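Local structure of conserved domain protein (Porphyromonas gingivalis, 3PNN) at residues A[13-18]-A[57-62]; A[62-67]-A[77-82]. The protein probably acts as a cytoplasmic glycosyltransferase with a Rossmann-like alpha/beta/alpha fold, taking part in the formation of glycosidic linkages. All blocks are in the same frame, centred on the assembly; numbering follows the deposited sequence.

Contact 1 of 2, residues A[13-18]-A[57-62]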
loop_
_atom_site.group_PDB
_atom_site.type_symbol
_atom_site.label_atom_id
_atom_site.label_comp_id
_atom_site.label_asym_id
_atom_site.label_seq_id
_atom_site.Cartn_x
_atom_site.Cartn_y
_atom_site.Cartn_z
ATOM N N ALA A 13 -6.482 7.284 -2.948
ATOM C CA ALA A 13 -6.937 7.993 -4.130
ATOM C C ALA A 13 -8.040 7.219 -4.851
ATOM O O ALA A 13 -8.780 7.784 -5.650
ATOM C CB ALA A 13 -5.764 8.268 -5.054
ATOM N N GLY A 14 -8.151 5.927 -4.542
ATOM C CA GLY A 14 -9.144 5.069 -5.168
ATOM C C GLY A 14 -10.477 4.997 -4.437
ATOM O O GLY A 14 -11.355 4.221 -4.831
HETATM N N MSE A 15 -10.641 5.802 -3.386
HETATM C CA MSE A 15 -11.839 5.735 -2.531
HETATM C C MSE A 15 -13.078 6.440 -3.048
HETATM O O MSE A 15 -14.138 6.366 -2.415
HETATM C CB MSE A 15 -11.565 6.316 -1.151
HETATM C CG MSE A 15 -10.204 6.059 -0.638
HETATM SE SE MSE A 15 -10.386 5.424 1.141
HETATM C CE MSE A 15 -11.096 3.670 0.552
ATOM N N GLY A 16 -12.952 7.159 -4.156
ATOM C CA GLY A 16 -14.090 7.875 -4.690
ATOM C C GLY A 16 -14.886 7.014 -5.653
ATOM O O GLY A 16 -14.374 6.036 -6.199
ATOM N N SER A 17 -16.153 7.367 -5.836
ATOM C CA SER A 17 -16.982 6.752 -6.863
ATOM C C SER A 17 -16.658 7.431 -8.199
ATOM O O SER A 17 -15.762 8.271 -8.277
ATOM C CB SER A 17 -18.451 6.972 -6.529
ATOM O OG SER A 17 -18.781 8.335 -6.746
ATOM N N ARG A 18 -17.384 7.092 -9.254
ATOM C CA ARG A 18 -17.100 7.711 -10.546
ATOM C C ARG A 18 -17.977 8.932 -10.823
ATOM O O ARG A 18 -18.103 9.360 -11.976
ATOM C CB ARG A 18 -17.185 6.682 -11.681
ATOM C CG ARG A 18 -16.253 5.499 -11.459
ATOM C CD ARG A 18 -15.992 4.694 -12.715
ATOM N NE ARG A 18 -15.000 3.653 -12.454
ATOM C CZ ARG A 18 -14.517 2.823 -13.373
ATOM N NH1 ARG A 18 -13.617 1.905 -13.034
ATOM N NH2 ARG A 18 -14.932 2.908 -14.631
ATOM N N HIS A 57 -9.615 15.494 -5.682
ATOM C CA HIS A 57 -10.511 16.601 -5.370
ATOM C C HIS A 57 -11.982 16.203 -5.510
ATOM O O HIS A 57 -12.833 16.726 -4.799
ATOM C CB HIS A 57 -10.222 17.808 -6.268
ATOM C CG HIS A 57 -8.949 18.518 -5.929
ATOM N ND1 HIS A 57 -8.791 19.248 -4.770
ATOM C CD2 HIS A 57 -7.778 18.618 -6.600
ATOM C CE1 HIS A 57 -7.574 19.760 -4.738
ATOM N NE2 HIS A 57 -6.938 19.395 -5.838
ATOM N N SER A 58 -12.268 15.271 -6.420
ATOM C CA SER A 58 -13.651 14.853 -6.687
ATOM C C SER A 58 -14.391 14.304 -5.463
ATOM O O SER A 58 -15.622 14.295 -5.436
ATOM C CB SER A 58 -13.709 13.833 -7.831
ATOM O OG SER A 58 -13.280 12.554 -7.408
ATOM N N PHE A 59 -13.662 13.846 -4.452
ATOM C CA PHE A 59 -14.325 13.375 -3.236
ATOM C C PHE A 59 -13.753 14.008 -1.966
ATOM O O PHE A 59 -13.891 13.470 -0.871
ATOM C CB PHE A 59 -14.348 11.837 -3.151
ATOM C CG PHE A 59 -12.986 11.180 -3.145
ATOM C CD1 PHE A 59 -12.382 10.825 -1.959
ATOM C CD2 PHE A 59 -12.341 10.867 -4.333
ATOM C CE1 PHE A 59 -11.142 10.188 -1.940
ATOM C CE2 PHE A 59 -11.099 10.244 -4.329
ATOM C CZ PHE A 59 -10.499 9.893 -3.128
ATOM N N GLU A 60 -13.137 15.173 -2.122
ATOM C CA GLU A 60 -12.490 15.829 -0.999
ATOM C C GLU A 60 -13.508 16.238 0.065
ATOM O O GLU A 60 -13.281 16.042 1.258
ATOM C CB GLU A 60 -11.711 17.047 -1.483
ATOM C CG GLU A 60 -11.173 17.922 -0.387
ATOM C CD GLU A 60 -10.544 19.194 -0.937
ATOM O OE1 GLU A 60 -10.631 19.424 -2.167
ATOM O OE2 GLU A 60 -9.962 19.960 -0.140
ATOM N N LYS A 61 -14.628 16.807 -0.361
ATOM C CA LYS A 61 -15.618 17.284 0.612
ATOM C C LYS A 61 -16.059 16.173 1.559
ATOM O O LYS A 61 -16.068 16.346 2.784
ATOM C CB LYS A 61 -16.834 17.914 -0.081
ATOM C CG LYS A 61 -17.835 18.504 0.903
ATOM C CD LYS A 61 -19.067 19.056 0.183
ATOM C CE LYS A 61 -20.126 19.522 1.170
ATOM N NZ LYS A 61 -21.321 20.091 0.473
ATOM N N GLU A 62 -16.439 15.028 1.003
ATOM C CA GLU A 62 -16.903 13.940 1.852
ATOM C C GLU A 62 -15.757 13.307 2.617
ATOM O O GLU A 62 -15.949 12.826 3.735
ATOM C CB GLU A 62 -17.679 12.899 1.038
ATOM C CG GLU A 62 -18.922 13.524 0.387
ATOM C CD GLU A 62 -19.936 12.513 -0.129
ATOM O OE1 GLU A 62 -19.536 11.403 -0.530
ATOM O OE2 GLU A 62 -21.146 12.845 -0.148
HETATM O O HOH W 1 -15.208 10.741 -6.793
#

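Contact 2 of 2, residues A[62-67]-A[77-82]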
loop_
_atom_site.group_PDB
_atom_site.type_symbol
_atom_site.label_atom_id
_atom_site.label_comp_id
_atom_site.label_asym_id
_atom_site.label_seq_id
_atom_site.Cartn_x
_atom_site.Cartn_y
_atom_site.Cartn_z
ATOM N N GLU A 62 -16.439 15.028 1.003
ATOM C CA GLU A 62 -16.903 13.940 1.852
ATOM C C GLU A 62 -15.757 13.307 2.617
ATOM O O GLU A 62 -15.949 12.826 3.735
ATOM C CB GLU A 62 -17.679 12.899 1.038
ATOM C CG GLU A 62 -18.922 13.524 0.387
ATOM C CD GLU A 62 -19.936 12.513 -0.129
ATOM O OE1 GLU A 62 -19.536 11.403 -0.530
ATOM O OE2 GLU A 62 -21.146 12.845 -0.148
ATOM N N PHE A 63 -14.564 13.300 2.027
ATOM C CA PHE A 63 -13.421 12.747 2.748
ATOM C C PHE A 63 -13.195 13.562 4.025
ATOM O O PHE A 63 -12.986 13.010 5.102
ATOM C CB PHE A 63 -12.148 12.736 1.888
ATOM C CG PHE A 63 -11.090 11.786 2.397
ATOM C CD1 PHE A 63 -11.050 10.471 1.944
ATOM C CD2 PHE A 63 -10.145 12.203 3.335
ATOM C CE1 PHE A 63 -10.085 9.578 2.414
ATOM C CE2 PHE A 63 -9.174 11.319 3.816
ATOM C CZ PHE A 63 -9.145 10.010 3.350
ATOM N N ARG A 64 -13.243 14.884 3.895
ATOM C CA ARG A 64 -13.059 15.747 5.054
ATOM C C ARG A 64 -14.184 15.523 6.067
ATOM O O ARG A 64 -13.939 15.431 7.263
ATOM C CB ARG A 64 -13.007 17.217 4.632
ATOM C CG ARG A 64 -11.759 17.606 3.804
ATOM C CD ARG A 64 -11.843 19.080 3.384
ATOM N NE ARG A 64 -10.670 19.537 2.638
ATOM C CZ ARG A 64 -9.536 19.930 3.208
ATOM N NH1 ARG A 64 -9.422 19.894 4.531
ATOM N NH2 ARG A 64 -8.514 20.342 2.458
ATOM N N GLU A 65 -15.416 15.415 5.579
ATOM C CA GLU A 65 -16.573 15.280 6.470
ATOM C C GLU A 65 -16.618 13.952 7.218
ATOM O O GLU A 65 -16.897 13.908 8.418
ATOM C CB GLU A 65 -17.877 15.411 5.673
ATOM C CG GLU A 65 -18.183 16.794 5.151
ATOM C CD GLU A 65 -19.453 16.813 4.310
ATOM O OE1 GLU A 65 -20.113 15.751 4.200
ATOM O OE2 GLU A 65 -19.785 17.883 3.757
ATOM N N LYS A 66 -16.369 12.867 6.497
ATOM C CA LYS A 66 -16.629 11.534 7.030
ATOM C C LYS A 66 -15.376 10.837 7.543
ATOM O O LYS A 66 -15.469 9.938 8.373
ATOM C CB LYS A 66 -17.275 10.646 5.952
ATOM C CG LYS A 66 -18.722 11.015 5.566
ATOM C CD LYS A 66 -19.207 10.090 4.446
ATOM C CE LYS A 66 -20.727 10.021 4.358
ATOM N NZ LYS A 66 -21.320 11.318 3.965
ATOM N N ILE A 67 -14.208 11.219 7.042
ATOM C CA ILE A 67 -12.985 10.510 7.428
ATOM C C ILE A 67 -12.030 11.349 8.284
ATOM O O ILE A 67 -11.630 10.923 9.370
ATOM C CB ILE A 67 -12.280 9.903 6.197
ATOM C CG1 ILE A 67 -13.222 8.881 5.531
ATOM C CG2 ILE A 67 -10.932 9.268 6.593
ATOM C CD1 ILE A 67 -12.591 8.061 4.429
ATOM N N VAL A 77 -2.970 15.335 10.553
ATOM C CA VAL A 77 -3.389 14.769 9.268
ATOM C C VAL A 77 -3.233 15.794 8.162
ATOM O O VAL A 77 -3.425 16.972 8.384
ATOM C CB VAL A 77 -4.850 14.290 9.281
ATOM C CG1 VAL A 77 -5.056 13.217 10.348
ATOM C CG2 VAL A 77 -5.805 15.454 9.513
ATOM N N GLU A 78 -2.881 15.336 6.966
ATOM C CA GLU A 78 -2.747 16.233 5.822
ATOM C C GLU A 78 -3.256 15.523 4.571
ATOM O O GLU A 78 -3.071 14.304 4.424
ATOM C CB GLU A 78 -1.285 16.671 5.632
ATOM C CG GLU A 78 -1.055 17.381 4.294
ATOM C CD GLU A 78 0.190 18.263 4.250
ATOM O OE1 GLU A 78 1.084 18.121 5.115
ATOM O OE2 GLU A 78 0.268 19.109 3.331
ATOM N N LEU A 79 -3.898 16.285 3.685
ATOM C CA LEU A 79 -4.336 15.774 2.383
ATOM C C LEU A 79 -3.428 16.249 1.249
ATOM O O LEU A 79 -3.031 17.414 1.205
ATOM C CB LEU A 79 -5.763 16.229 2.073
ATOM C CG LEU A 79 -6.836 15.826 3.073
ATOM C CD1 LEU A 79 -8.206 16.365 2.623
ATOM C CD2 LEU A 79 -6.866 14.317 3.232
ATOM N N VAL A 80 -3.084 15.329 0.350
ATOM C CA VAL A 80 -2.489 15.680 -0.937
ATOM C C VAL A 80 -3.367 15.101 -2.033
ATOM O O VAL A 80 -4.199 14.233 -1.771
ATOM C CB VAL A 80 -1.012 15.220 -1.089
ATOM C CG1 VAL A 80 -0.151 15.862 -0.005
ATOM C CG2 VAL A 80 -0.874 13.675 -1.060
ATOM N N PHE A 81 -3.214 15.602 -3.256
ATOM C CA PHE A 81 -4.193 15.305 -4.302
ATOM C C PHE A 81 -3.579 14.717 -5.566
ATOM O O PHE A 81 -2.666 15.298 -6.152
ATOM C CB PHE A 81 -4.979 16.579 -4.652
ATOM C CG PHE A 81 -5.741 17.129 -3.489
ATOM C CD1 PHE A 81 -7.034 16.705 -3.231
ATOM C CD2 PHE A 81 -5.141 18.032 -2.620
ATOM C CE1 PHE A 81 -7.735 17.187 -2.128
ATOM C CE2 PHE A 81 -5.828 18.522 -1.524
ATOM C CZ PHE A 81 -7.130 18.096 -1.279
ATOM N N GLN A 82 -4.103 13.575 -5.997
ATOM C CA GLN A 82 -3.648 12.969 -7.249
ATOM C C GLN A 82 -4.550 13.406 -8.381
ATOM O O GLN A 82 -5.725 13.040 -8.412
ATOM C CB GLN A 82 -3.662 11.439 -7.158
ATOM C CG GLN A 82 -3.200 10.754 -8.461
ATOM C CD GLN A 82 -3.469 9.250 -8.495
ATOM O OE1 GLN A 82 -4.478 8.772 -7.968
ATOM N NE2 GLN A 82 -2.577 8.501 -9.144
#

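Contact 1 of 2, residues A[13-18]-A[57-62]
Phe59, at the N-cap position ahead of helix 60-71, lays its ring against the backbone of Ala13, Met15 and Gly16 in the loop that follows strand 7-11 of the Rossmann-like domain. With Gly14, Gly16 and Arg18 this loop reads G-x-G-x-R, consistent with the nucleotide-binding signature of sugar nucleotidyltransferases. The CB of Phe59 points toward the loop, and chi1 of 60° sets CG between the backbone N and the carbonyl carbon. From there CG comes 3.8 Å from Gly16 CA, and CD2 lies closer, 3.5 Å from that same Gly16 CA, which makes a CH-pi contact over the face, 26° off the ring normal. Above that face the carbonyl carbon of Met15 sits over the ring centre. Farther out, CE2 of Phe59 meets Ala13 O at 3.6 Å, where the carbonyl oxygen approaches the ring edge near its plane. Phe59 CZ, at the tip, is 3.7 Å from Ala13 O. On the other rim, CE1 of Phe59 touches Met15 CB at 4.0 Å. Leu22, farther along the loop, also packs on Phe59. Next to the ring a water joins the two segments: it donates to Ser17 O at 2.9 Å and accepts from Ser58 OG at 2.7 Å.

Contact 2 of 2, residues A[62-67]-A[77-82]
Leu79 reaches from strand 77-81 toward helix 60-71 and divides its two methyls between Phe63 and Arg64, neighbours on the helix. Its CG is anti to the carbonyl carbon, and chi2 of 180° extends CD1 away from the backbone while CD2 branches off to the Phe63 side. CD2 of Leu79 meets CE2 of Phe63 at 3.8 Å, with CD2 of the ring almost as near; the approach is oblique to the aromatic plane. Within the helix, CB of Ile67 lies over the centre of one face of the Phe63 ring, 4.1 Å above its plane, and Phe53 of strand 50-55 meets the ring edge-to-face.

CD1 of Leu79 does something different. It sits over the centre of one face of the Arg64 guanidinium, 3.8 Å from CZ, and at 3.9 Å it also touches CG of the same arginine. The arginine chain runs extended from CG to NE, and chi4 of -82° then turns the flat group out of line with that chain, giving the methyl a face rather than the N-H groups at the rim. On the polar side, NE of Arg64 forms a salt bridge with OE2 of Glu60, one turn earlier in the helix, which probably helps to fix the rotation of the group.

Phe63 is buried, whereas Arg64 lies exposed, so Leu79 spans the step from the helix-sheet interior to its outer margin. Leu68 from the next turn and Phe53 from the neighbouring strand also touch Leu79. An apolar strand residue gripped by the helix that precedes it is the packing of a beta-alpha-beta unit, here strand 50-55, helix 60-71 and the parallel strand 77-81 of the Rossmann-like sheet.

Overall arrangement
From the N terminus the chain runs through strand 7-11 into loop 13-18, makes helix 35-46 and strand 50-55, and returns to that loop at 57-62; contact 1 closes this excursion of 38 residues. Helix 60-71 carries the chain onward, with Glu62 in its first turn belonging to the segments of both contacts. Contact 2 closes a far shorter loop of nine residues, where strand 77-81 comes back alongside the helix. The two therefore follow in series, neither nested nor crossed, with centres about 9 Å apart. They meet directly: His57 stacks on Phe81, and Ala13 packs on Gln82. Together they join one helix to the glycine-rich loop at its start and to the sheet along its flank.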